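Local coordinates for SLT domain-containing protein (Bdellovibrio bacteriovorus HD100, PDB 6TAB) that probably cleaves peptidoglycan as a lysozyme-like hydrolase of altered substrate specificity, helping the predator leave its spent prey cell, at residues 78-83 with 89-94; 99-104 with 196-201; 118-123 with 130-135. All coordinates share one frame; numbering follows the deposited sequence.

Contact 1. Residues 78-83 with 89-94; sequences PLWEDK and AWSTHV
The indole of Trp-80 stands against the first turns of helix 87-101 and meets three residues there. Trp-90 comes over one face: its CB sits above the five-membered ring, 18° off the normal, in a CH-pi contact, while its six-membered ring turns an edge to the same indole in an offset edge-to-face pair, planes at 72°. CE3 of Trp-90 is the atom that lands, 3.8 Å from CG of Trp-80. The opposite face carries CB of Pro-78, so the indole is sandwiched. CG2 of Val-94 reaches CZ2 of Trp-80 at 4.0 Å.

The pyrrole edge is polar. NE1 of Trp-80 donates, nearly in the ring plane, to OG of Ser-91 at 2.8 Å. That hydroxyl in turn donates to Glu-81, OG to OE2 2.6 Å, at the carboxylate's anti lone pair. OE2 is shared with Arg-74, and OE1 pairs with Lys-88.

This seats 78-83 on helix 87-101, and Pro-78 and Trp-80 also touch helix 125-144. One serine oxygen accepts from an indole and donates to a carboxylate, two bonds in a row that should orient the hydroxyl, despite a weak alternative at O of Gly-87, and probably strengthen it as an acceptor for the buried N-H.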
loop_
_atom_site.group_PDB
_atom_site.type_symbol
_atom_site.label_atom_id
_atom_site.label_comp_id
_atom_site.label_asym_id
_atom_site.label_seq_id
_atom_site.Cartn_x
_atom_site.Cartn_y
_atom_site.Cartn_z
ATOM N N PRO A 78 -8.955 -1.846 -9.690
ATOM C CA PRO A 78 -7.855 -2.544 -9.024
ATOM C C PRO A 78 -7.708 -4.006 -9.483
ATOM O O PRO A 78 -8.704 -4.689 -9.856
ATOM C CB PRO A 78 -8.231 -2.488 -7.519
ATOM C CG PRO A 78 -9.205 -1.326 -7.401
ATOM C CD PRO A 78 -9.971 -1.391 -8.718
ATOM N N LEU A 79 -6.466 -4.517 -9.377
ATOM C CA LEU A 79 -6.104 -5.871 -9.865
ATOM C C LEU A 79 -6.795 -6.999 -9.086
ATOM O O LEU A 79 -6.918 -8.122 -9.640
ATOM C CB LEU A 79 -4.577 -6.021 -9.801
ATOM C CG LEU A 79 -3.771 -5.083 -10.699
ATOM C CD1 LEU A 79 -2.285 -5.145 -10.364
ATOM C CD2 LEU A 79 -3.980 -5.409 -12.163
ATOM N N TRP A 80 -7.194 -6.785 -7.822
ATOM C CA TRP A 80 -7.881 -7.845 -7.051
ATOM C C TRP A 80 -9.274 -8.185 -7.609
ATOM O O TRP A 80 -9.790 -9.295 -7.317
ATOM C CB TRP A 80 -7.899 -7.540 -5.542
ATOM C CG TRP A 80 -8.413 -6.183 -5.139
ATOM C CD1 TRP A 80 -9.633 -5.641 -5.433
ATOM C CD2 TRP A 80 -7.747 -5.211 -4.303
ATOM N NE1 TRP A 80 -9.756 -4.397 -4.872
ATOM C CE2 TRP A 80 -8.596 -4.087 -4.205
ATOM C CE3 TRP A 80 -6.481 -5.166 -3.713
ATOM C CZ2 TRP A 80 -8.222 -2.939 -3.479
ATOM C CZ3 TRP A 80 -6.129 -4.059 -2.968
ATOM C CH2 TRP A 80 -6.973 -2.948 -2.880
ATOM N N GLU A 81 -9.889 -7.301 -8.413
ATOM C CA GLU A 81 -11.204 -7.625 -8.970
ATOM C C GLU A 81 -11.118 -8.746 -10.028
ATOM O O GLU A 81 -12.124 -9.384 -10.313
ATOM C CB GLU A 81 -11.920 -6.384 -9.533
ATOM C CG GLU A 81 -12.180 -5.306 -8.489
ATOM C CD GLU A 81 -13.178 -4.206 -8.797
ATOM O OE1 GLU A 81 -13.889 -4.294 -9.845
ATOM O OE2 GLU A 81 -13.234 -3.237 -7.967
ATOM N N ASP A 82 -9.930 -9.000 -10.593
ATOM C CA ASP A 82 -9.680 -10.064 -11.586
ATOM C C ASP A 82 -9.380 -11.446 -10.915
ATOM O O ASP A 82 -9.308 -12.480 -11.586
ATOM C CB ASP A 82 -8.486 -9.688 -12.486
ATOM C CG ASP A 82 -8.330 -8.214 -12.895
ATOM O OD1 ASP A 82 -9.316 -7.482 -12.845
ATOM O OD2 ASP A 82 -7.226 -7.813 -13.314
ATOM N N LYS A 83 -8.967 -11.439 -9.639
ATOM C CA LYS A 83 -8.251 -12.577 -8.984
ATOM C C LYS A 83 -9.074 -13.215 -7.843
ATOM O O LYS A 83 -8.812 -14.381 -7.474
ATOM C CB LYS A 83 -6.864 -12.160 -8.466
ATOM C CG LYS A 83 -5.920 -11.574 -9.519
ATOM C CD LYS A 83 -5.464 -12.599 -10.549
ATOM C CE LYS A 83 -4.271 -12.155 -11.381
ATOM N NZ LYS A 83 -2.967 -12.458 -10.728
ATOM N N ALA A 89 -15.980 -6.007 -3.274
ATOM C CA ALA A 89 -16.208 -5.543 -1.893
ATOM C C ALA A 89 -14.906 -4.975 -1.288
ATOM O O ALA A 89 -14.961 -4.010 -0.480
ATOM C CB ALA A 89 -16.766 -6.655 -1.037
ATOM N N TRP A 90 -13.736 -5.552 -1.622
ATOM C CA TRP A 90 -12.449 -4.972 -1.159
ATOM C C TRP A 90 -12.318 -3.524 -1.676
ATOM O O TRP A 90 -11.914 -2.614 -0.931
ATOM C CB TRP A 90 -11.246 -5.831 -1.582
ATOM C CG TRP A 90 -11.147 -7.208 -0.974
ATOM C CD1 TRP A 90 -12.042 -7.832 -0.146
ATOM C CD2 TRP A 90 -10.073 -8.143 -1.177
ATOM N NE1 TRP A 90 -11.587 -9.082 0.196
ATOM C CE2 TRP A 90 -10.391 -9.304 -0.444
ATOM C CE3 TRP A 90 -8.879 -8.113 -1.914
ATOM C CZ2 TRP A 90 -9.549 -10.420 -0.432
ATOM C CZ3 TRP A 90 -8.053 -9.219 -1.903
ATOM C CH2 TRP A 90 -8.392 -10.367 -1.178
ATOM N N SER A 91 -12.606 -3.312 -2.979
ATOM C CA SER A 91 -12.552 -1.953 -3.585
ATOM C C SER A 91 -13.475 -0.976 -2.829
ATOM O O SER A 91 -13.081 0.134 -2.462
ATOM C CB SER A 91 -12.880 -1.989 -5.060
ATOM O OG SER A 91 -11.890 -2.738 -5.763
ATOM N N THR A 92 -14.733 -1.371 -2.638
ATOM C CA THR A 92 -15.741 -0.536 -1.947
ATOM C C THR A 92 -15.227 -0.128 -0.550
ATOM O O THR A 92 -15.319 1.056 -0.136
ATOM C CB THR A 92 -17.094 -1.250 -1.900
ATOM O OG1 THR A 92 -17.514 -1.496 -3.253
ATOM C CG2 THR A 92 -18.160 -0.442 -1.186
ATOM N N HIS A 93 -14.667 -1.097 0.191
ATOM C CA HIS A 93 -14.076 -0.826 1.520
ATOM C C HIS A 93 -12.937 0.198 1.430
ATOM O O HIS A 93 -12.866 1.149 2.231
ATOM C CB HIS A 93 -13.613 -2.147 2.173
ATOM C CG HIS A 93 -12.866 -1.916 3.446
ATOM N ND1 HIS A 93 -13.511 -1.595 4.613
ATOM C CD2 HIS A 93 -11.537 -1.919 3.728
ATOM C CE1 HIS A 93 -12.580 -1.369 5.566
ATOM N NE2 HIS A 93 -11.364 -1.523 5.029
ATOM N N VAL A 94 -12.019 -0.004 0.481
ATOM C CA VAL A 94 -10.863 0.876 0.338
ATOM C C VAL A 94 -11.343 2.302 0.005
ATOM O O VAL A 94 -10.812 3.296 0.563
ATOM C CB VAL A 94 -9.832 0.333 -0.679
ATOM C CG1 VAL A 94 -8.860 1.412 -1.135
ATOM C CG2 VAL A 94 -9.118 -0.882 -0.111
#

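Contact 2. Residues 99-104 with 196-201; sequences DKLGPN and NLSCGI
This is a small apolar contact between helices distant in sequence: the last residue of helix 87-101 and Gly-102 just after it lie against the first half of helix 193-211, burying 157 Å² in all. Leu-101 and Ile-201 carry most of it. Ile-201 places its methyl CG2, opposite its backbone N, on the side facing the helix end, where it rests 3.9 Å from CB of Leu-101 and 3.8 Å from N of Gly-102. Gly-102 is the first residue to leave helical geometry; having no side chain, it leaves room for that methyl, and its CA comes within 6.0 Å of CA of Ile-201.

Leu-101 reaches one turn back along the partner helix with its other end. Its CD1 lies 3.8 Å from CB of Ser-198, beside the polar group. Next along the same helix, the side chain of Cys-199 leaves the backbone away from this contact and is joined to Cys-182 by a disulfide.

The attraction between the two segments is therefore dispersion and the burial of methyl groups, with little directional demand. A directional tie between the same two helices comes from the hydroxyl of Ser-198, which is hydrogen-bonded to NE2 of His-93.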
loop_
_atom_site.group_PDB
_atom_site.type_symbol
_atom_site.label_atom_id
_atom_site.label_comp_id
_atom_site.label_asym_id
_atom_site.label_seq_id
_atom_site.Cartn_x
_atom_site.Cartn_y
_atom_site.Cartn_z
ATOM N N ASP A 99 -11.407 7.941 2.792
ATOM C CA ASP A 99 -11.962 9.223 3.325
ATOM C C ASP A 99 -11.638 9.383 4.829
ATOM O O ASP A 99 -11.400 10.543 5.279
ATOM C CB ASP A 99 -13.470 9.368 3.127
ATOM C CG ASP A 99 -14.000 9.367 1.698
ATOM O OD1 ASP A 99 -13.232 9.680 0.785
ATOM O OD2 ASP A 99 -15.217 9.026 1.515
ATOM N N LYS A 100 -11.669 8.276 5.590
ATOM C CA LYS A 100 -11.537 8.321 7.052
ATOM C C LYS A 100 -10.060 8.281 7.496
ATOM O O LYS A 100 -9.660 9.004 8.419
ATOM C CB LYS A 100 -12.296 7.135 7.674
ATOM C CG LYS A 100 -12.284 7.089 9.201
ATOM C CD LYS A 100 -12.932 5.827 9.779
ATOM C CE LYS A 100 -13.175 5.882 11.275
ATOM N NZ LYS A 100 -11.912 5.815 12.057
ATOM N N LEU A 101 -9.256 7.437 6.838
ATOM C CA LEU A 101 -7.885 7.084 7.245
ATOM C C LEU A 101 -6.790 7.631 6.321
ATOM O O LEU A 101 -5.614 7.642 6.746
ATOM C CB LEU A 101 -7.749 5.563 7.350
ATOM C CG LEU A 101 -8.735 4.872 8.297
ATOM C CD1 LEU A 101 -8.506 3.355 8.263
ATOM C CD2 LEU A 101 -8.667 5.391 9.717
ATOM N N GLY A 102 -7.147 8.048 5.098
ATOM C CA GLY A 102 -6.193 8.563 4.141
ATOM C C GLY A 102 -6.331 10.039 3.773
ATOM O O GLY A 102 -5.896 10.414 2.678
ATOM N N PRO A 103 -6.920 10.958 4.597
ATOM C CA PRO A 103 -7.109 12.343 4.129
ATOM C C PRO A 103 -5.769 13.069 3.875
ATOM O O PRO A 103 -5.659 13.898 2.956
ATOM C CB PRO A 103 -7.921 12.976 5.270
ATOM C CG PRO A 103 -7.506 12.203 6.497
ATOM C CD PRO A 103 -7.434 10.772 5.975
ATOM N N ASN A 104 -4.732 12.754 4.688
ATOM C CA ASN A 104 -3.407 13.370 4.490
ATOM C C ASN A 104 -2.727 12.818 3.234
ATOM O O ASN A 104 -2.178 13.579 2.408
ATOM C CB ASN A 104 -2.523 13.272 5.754
ATOM C CG ASN A 104 -3.251 13.819 6.964
ATOM O OD1 ASN A 104 -3.545 15.020 7.035
ATOM N ND2 ASN A 104 -3.627 12.918 7.874
ATOM N N ASN A 196 -6.564 -5.531 7.189
ATOM C CA ASN A 196 -5.214 -5.462 6.614
ATOM C C ASN A 196 -5.093 -4.257 5.666
ATOM O O ASN A 196 -4.101 -3.473 5.749
ATOM C CB ASN A 196 -4.857 -6.811 5.987
ATOM C CG ASN A 196 -3.391 -7.017 5.685
ATOM O OD1 ASN A 196 -2.892 -6.499 4.677
ATOM N ND2 ASN A 196 -2.705 -7.784 6.536
ATOM N N LEU A 197 -6.058 -4.110 4.746
ATOM C CA LEU A 197 -6.028 -2.996 3.775
ATOM C C LEU A 197 -6.149 -1.638 4.504
ATOM O O LEU A 197 -5.455 -0.655 4.132
ATOM C CB LEU A 197 -7.104 -3.177 2.704
ATOM C CG LEU A 197 -6.860 -4.334 1.739
ATOM C CD1 LEU A 197 -8.121 -4.608 0.918
ATOM C CD2 LEU A 197 -5.654 -4.096 0.829
ATOM N N SER A 198 -7.013 -1.545 5.522
ATOM C CA SER A 198 -7.139 -0.282 6.308
ATOM C C SER A 198 -5.804 0.076 6.989
ATOM O O SER A 198 -5.410 1.279 7.013
ATOM C CB SER A 198 -8.254 -0.339 7.328
ATOM O OG SER A 198 -9.531 -0.237 6.698
ATOM N N CYS A 199 -5.094 -0.926 7.535
ATOM C CA CYS A 199 -3.760 -0.674 8.119
ATOM C C CYS A 199 -2.773 -0.168 7.067
ATOM O O CYS A 199 -2.005 0.801 7.333
ATOM C CB CYS A 199 -3.228 -1.927 8.825
ATOM S SG CYS A 199 -1.771 -1.597 9.880
ATOM N N GLY A 200 -2.780 -0.744 5.853
ATOM C CA GLY A 200 -1.924 -0.224 4.792
ATOM C C GLY A 200 -2.168 1.257 4.497
ATOM O O GLY A 200 -1.214 2.027 4.271
ATOM N N ILE A 201 -3.450 1.645 4.480
ATOM C CA ILE A 201 -3.806 3.062 4.288
ATOM C C ILE A 201 -3.198 3.934 5.413
ATOM O O ILE A 201 -2.635 5.012 5.127
ATOM C CB ILE A 201 -5.337 3.270 4.134
ATOM C CG1 ILE A 201 -5.867 2.591 2.862
ATOM C CG2 ILE A 201 -5.657 4.736 4.148
ATOM C CD1 ILE A 201 -7.369 2.390 2.825
#

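Contact 3. Residues 118-123 with 130-135; sequences PKYSSL and QYWAFV
Tyr-131 and Trp-132, neighbours on helix 125-144, both take hold of Tyr-120, the first of them through its ring face and the second through its indole N-H. The helix begins five residues beyond Tyr-120, so this is a local fold-back: a short 3-10 segment precedes the helix, and Tyr-120 reaches forward to the helix's second turn.

At Tyr-131 the phenol ring presents a face to the edge of Tyr-120. The pair is T-shaped, with planes at 83° and centroids 5.6 Å apart, and the nearest atoms are CE2 of Tyr-120 and CD2 of Tyr-131 at 3.8 Å. With CG anti to the backbone N (chi1 176°), the Tyr-131 ring is swung out from the helix, while CG2 of Val-135, one turn on, packs over a face of it. Its hydroxyl bonds not Tyr-120 but OG of Ser-247.

Trp-132 comes next. The side chains of Trp-132 and Tyr-120 cross at about a right angle, and NE1 donates to OH of Tyr-120 over 2.9 Å, at 156° on the hydrogen. The oxygen lies close to the indole plane, and the nitrogen in turn lies near the plane of the phenol. CD2 of Tyr-131 also sits over a face of the indole.

The contact sets the lead-in to helix 125-144, in the lysozyme-like SLT region, beside the C-terminal end: Lys-119 bonds Cys-253 and Lys-254, and a Cys-117 to Cys-253 disulfide is seen in an entry of this protein. Tyr-120 is held at two places, a carbon edge against an aromatic face and an oxygen that accepts an N-H. The first would limit how the ring can tilt and the second helps set its reach, while the indole gains an acceptor in a buried setting.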
loop_
_atom_site.group_PDB
_atom_site.type_symbol
_atom_site.label_atom_id
_atom_site.label_comp_id
_atom_site.label_asym_id
_atom_site.label_seq_id
_atom_site.Cartn_x
_atom_site.Cartn_y
_atom_site.Cartn_z
ATOM N N PRO A 118 2.840 10.950 -14.028
ATOM C CA PRO A 118 3.196 12.299 -14.473
ATOM C C PRO A 118 2.101 13.384 -14.377
ATOM O O PRO A 118 2.426 14.565 -14.086
ATOM C CB PRO A 118 3.688 12.047 -15.917
ATOM C CG PRO A 118 4.303 10.663 -15.814
ATOM C CD PRO A 118 3.378 9.886 -14.901
ATOM N N LYS A 119 0.827 13.002 -14.564
ATOM C CA LYS A 119 -0.304 13.927 -14.525
ATOM C C LYS A 119 -0.973 13.984 -13.132
ATOM O O LYS A 119 -2.107 14.479 -13.050
ATOM C CB LYS A 119 -1.323 13.601 -15.632
ATOM C CG LYS A 119 -0.824 13.765 -17.058
ATOM C CD LYS A 119 -1.915 13.456 -18.085
ATOM C CE LYS A 119 -1.498 13.832 -19.489
ATOM N NZ LYS A 119 -2.449 13.324 -20.511
ATOM N N TYR A 120 -0.284 13.554 -12.057
ATOM C CA TYR A 120 -0.908 13.489 -10.730
ATOM C C TYR A 120 -1.561 14.829 -10.327
ATOM O O TYR A 120 -2.631 14.843 -9.705
ATOM C CB TYR A 120 0.124 13.025 -9.671
ATOM C CG TYR A 120 -0.513 12.539 -8.390
ATOM C CD1 TYR A 120 -0.804 13.426 -7.365
ATOM C CD2 TYR A 120 -0.826 11.196 -8.193
ATOM C CE1 TYR A 120 -1.430 13.003 -6.193
ATOM C CE2 TYR A 120 -1.487 10.774 -7.050
ATOM C CZ TYR A 120 -1.754 11.666 -6.016
ATOM O OH TYR A 120 -2.358 11.227 -4.862
ATOM N N SER A 121 -0.865 15.946 -10.565
ATOM C CA SER A 121 -1.367 17.249 -10.105
ATOM C C SER A 121 -2.695 17.652 -10.761
ATOM O O SER A 121 -3.335 18.594 -10.249
ATOM C CB SER A 121 -0.345 18.355 -10.297
ATOM O OG SER A 121 -0.104 18.602 -11.669
ATOM N N SER A 122 -3.084 16.992 -11.870
ATOM C CA SER A 122 -4.356 17.263 -12.582
ATOM C C SER A 122 -5.531 16.400 -12.084
ATOM O O SER A 122 -6.681 16.631 -12.494
ATOM C CB SER A 122 -4.205 17.047 -14.086
ATOM O OG SER A 122 -3.216 17.897 -14.632
ATOM N N LEU A 123 -5.275 15.409 -11.231
ATOM C CA LEU A 123 -6.308 14.430 -10.839
ATOM C C LEU A 123 -7.322 15.055 -9.855
ATOM O O LEU A 123 -6.937 15.777 -8.913
ATOM C CB LEU A 123 -5.658 13.185 -10.207
ATOM C CG LEU A 123 -4.712 12.382 -11.100
ATOM C CD1 LEU A 123 -4.197 11.154 -10.339
ATOM C CD2 LEU A 123 -5.360 11.968 -12.420
ATOM N N GLN A 130 -9.122 6.307 -6.958
ATOM C CA GLN A 130 -8.939 5.206 -7.925
ATOM C C GLN A 130 -7.450 4.834 -8.057
ATOM O O GLN A 130 -7.119 3.610 -8.136
ATOM C CB GLN A 130 -9.561 5.562 -9.285
ATOM C CG GLN A 130 -11.091 5.590 -9.298
ATOM C CD GLN A 130 -11.634 6.105 -10.610
ATOM O OE1 GLN A 130 -11.224 5.673 -11.689
ATOM N NE2 GLN A 130 -12.596 7.014 -10.543
ATOM N N TYR A 131 -6.557 5.838 -8.153
ATOM C CA TYR A 131 -5.108 5.634 -8.276
ATOM C C TYR A 131 -4.579 4.803 -7.083
ATOM O O TYR A 131 -3.880 3.791 -7.239
ATOM C CB TYR A 131 -4.379 7.010 -8.371
ATOM C CG TYR A 131 -2.874 6.847 -8.390
ATOM C CD1 TYR A 131 -2.201 6.490 -9.548
ATOM C CD2 TYR A 131 -2.109 7.011 -7.243
ATOM C CE1 TYR A 131 -0.838 6.230 -9.576
ATOM C CE2 TYR A 131 -0.740 6.809 -7.251
ATOM C CZ TYR A 131 -0.089 6.410 -8.411
ATOM O OH TYR A 131 1.265 6.153 -8.401
ATOM N N TRP A 132 -4.889 5.283 -5.862
ATOM C CA TRP A 132 -4.334 4.633 -4.652
ATOM C C TRP A 132 -4.883 3.213 -4.471
ATOM O O TRP A 132 -4.138 2.322 -4.005
ATOM C CB TRP A 132 -4.483 5.529 -3.397
ATOM C CG TRP A 132 -3.398 6.571 -3.383
ATOM C CD1 TRP A 132 -3.510 7.891 -3.737
ATOM C CD2 TRP A 132 -1.988 6.344 -3.188
ATOM N NE1 TRP A 132 -2.277 8.515 -3.711
ATOM C CE2 TRP A 132 -1.318 7.586 -3.360
ATOM C CE3 TRP A 132 -1.244 5.222 -2.826
ATOM C CZ2 TRP A 132 0.072 7.670 -3.289
ATOM C CZ3 TRP A 132 0.121 5.335 -2.686
ATOM C CH2 TRP A 132 0.774 6.545 -2.921
ATOM N N ALA A 133 -6.167 2.983 -4.789
ATOM C CA ALA A 133 -6.679 1.570 -4.747
ATOM C C ALA A 133 -5.910 0.657 -5.735
ATOM O O ALA A 133 -5.557 -0.475 -5.385
ATOM C CB ALA A 133 -8.162 1.529 -4.962
ATOM N N PHE A 134 -5.602 1.162 -6.937
ATOM C CA PHE A 134 -4.828 0.398 -7.902
ATOM C C PHE A 134 -3.413 0.112 -7.364
ATOM O O PHE A 134 -2.884 -1.033 -7.405
ATOM C CB PHE A 134 -4.762 1.096 -9.267
ATOM C CG PHE A 134 -4.026 0.270 -10.305
ATOM C CD1 PHE A 134 -2.640 0.326 -10.414
ATOM C CD2 PHE A 134 -4.697 -0.652 -11.108
ATOM C CE1 PHE A 134 -1.947 -0.485 -11.303
ATOM C CE2 PHE A 134 -4.000 -1.465 -11.997
ATOM C CZ PHE A 134 -2.629 -1.399 -12.094
ATOM N N VAL A 135 -2.706 1.158 -6.870
ATOM C CA VAL A 135 -1.334 0.953 -6.359
ATOM C C VAL A 135 -1.326 -0.058 -5.192
ATOM O O VAL A 135 -0.488 -0.982 -5.148
ATOM C CB VAL A 135 -0.651 2.277 -5.978
ATOM C CG1 VAL A 135 0.667 2.044 -5.249
ATOM C CG2 VAL A 135 -0.432 3.139 -7.222
#

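How the contacts relate
Helix 87-101 is common ground for contacts 1 and 2: its start packs on 78-83, its end on 196-201, the two centres 15 Å apart. Between them, Leu-197 bridges the gap, its CD2 lying 3.8 Å from CZ3 of Trp-80 and its CD1 4.0 Å from CG2 of Val-94. Contact 3, 16 Å from each by centres, touches contact 1 alone: CB of Ala-133 lies 3.9 Å from both CG of Pro-78 and CG1 of Val-94. Contacts 2 and 3 stay about 7 Å apart at nearest atoms. A bound sulfate, probably from crystallisation, lies about 5 Å from the Glu-81 side chain.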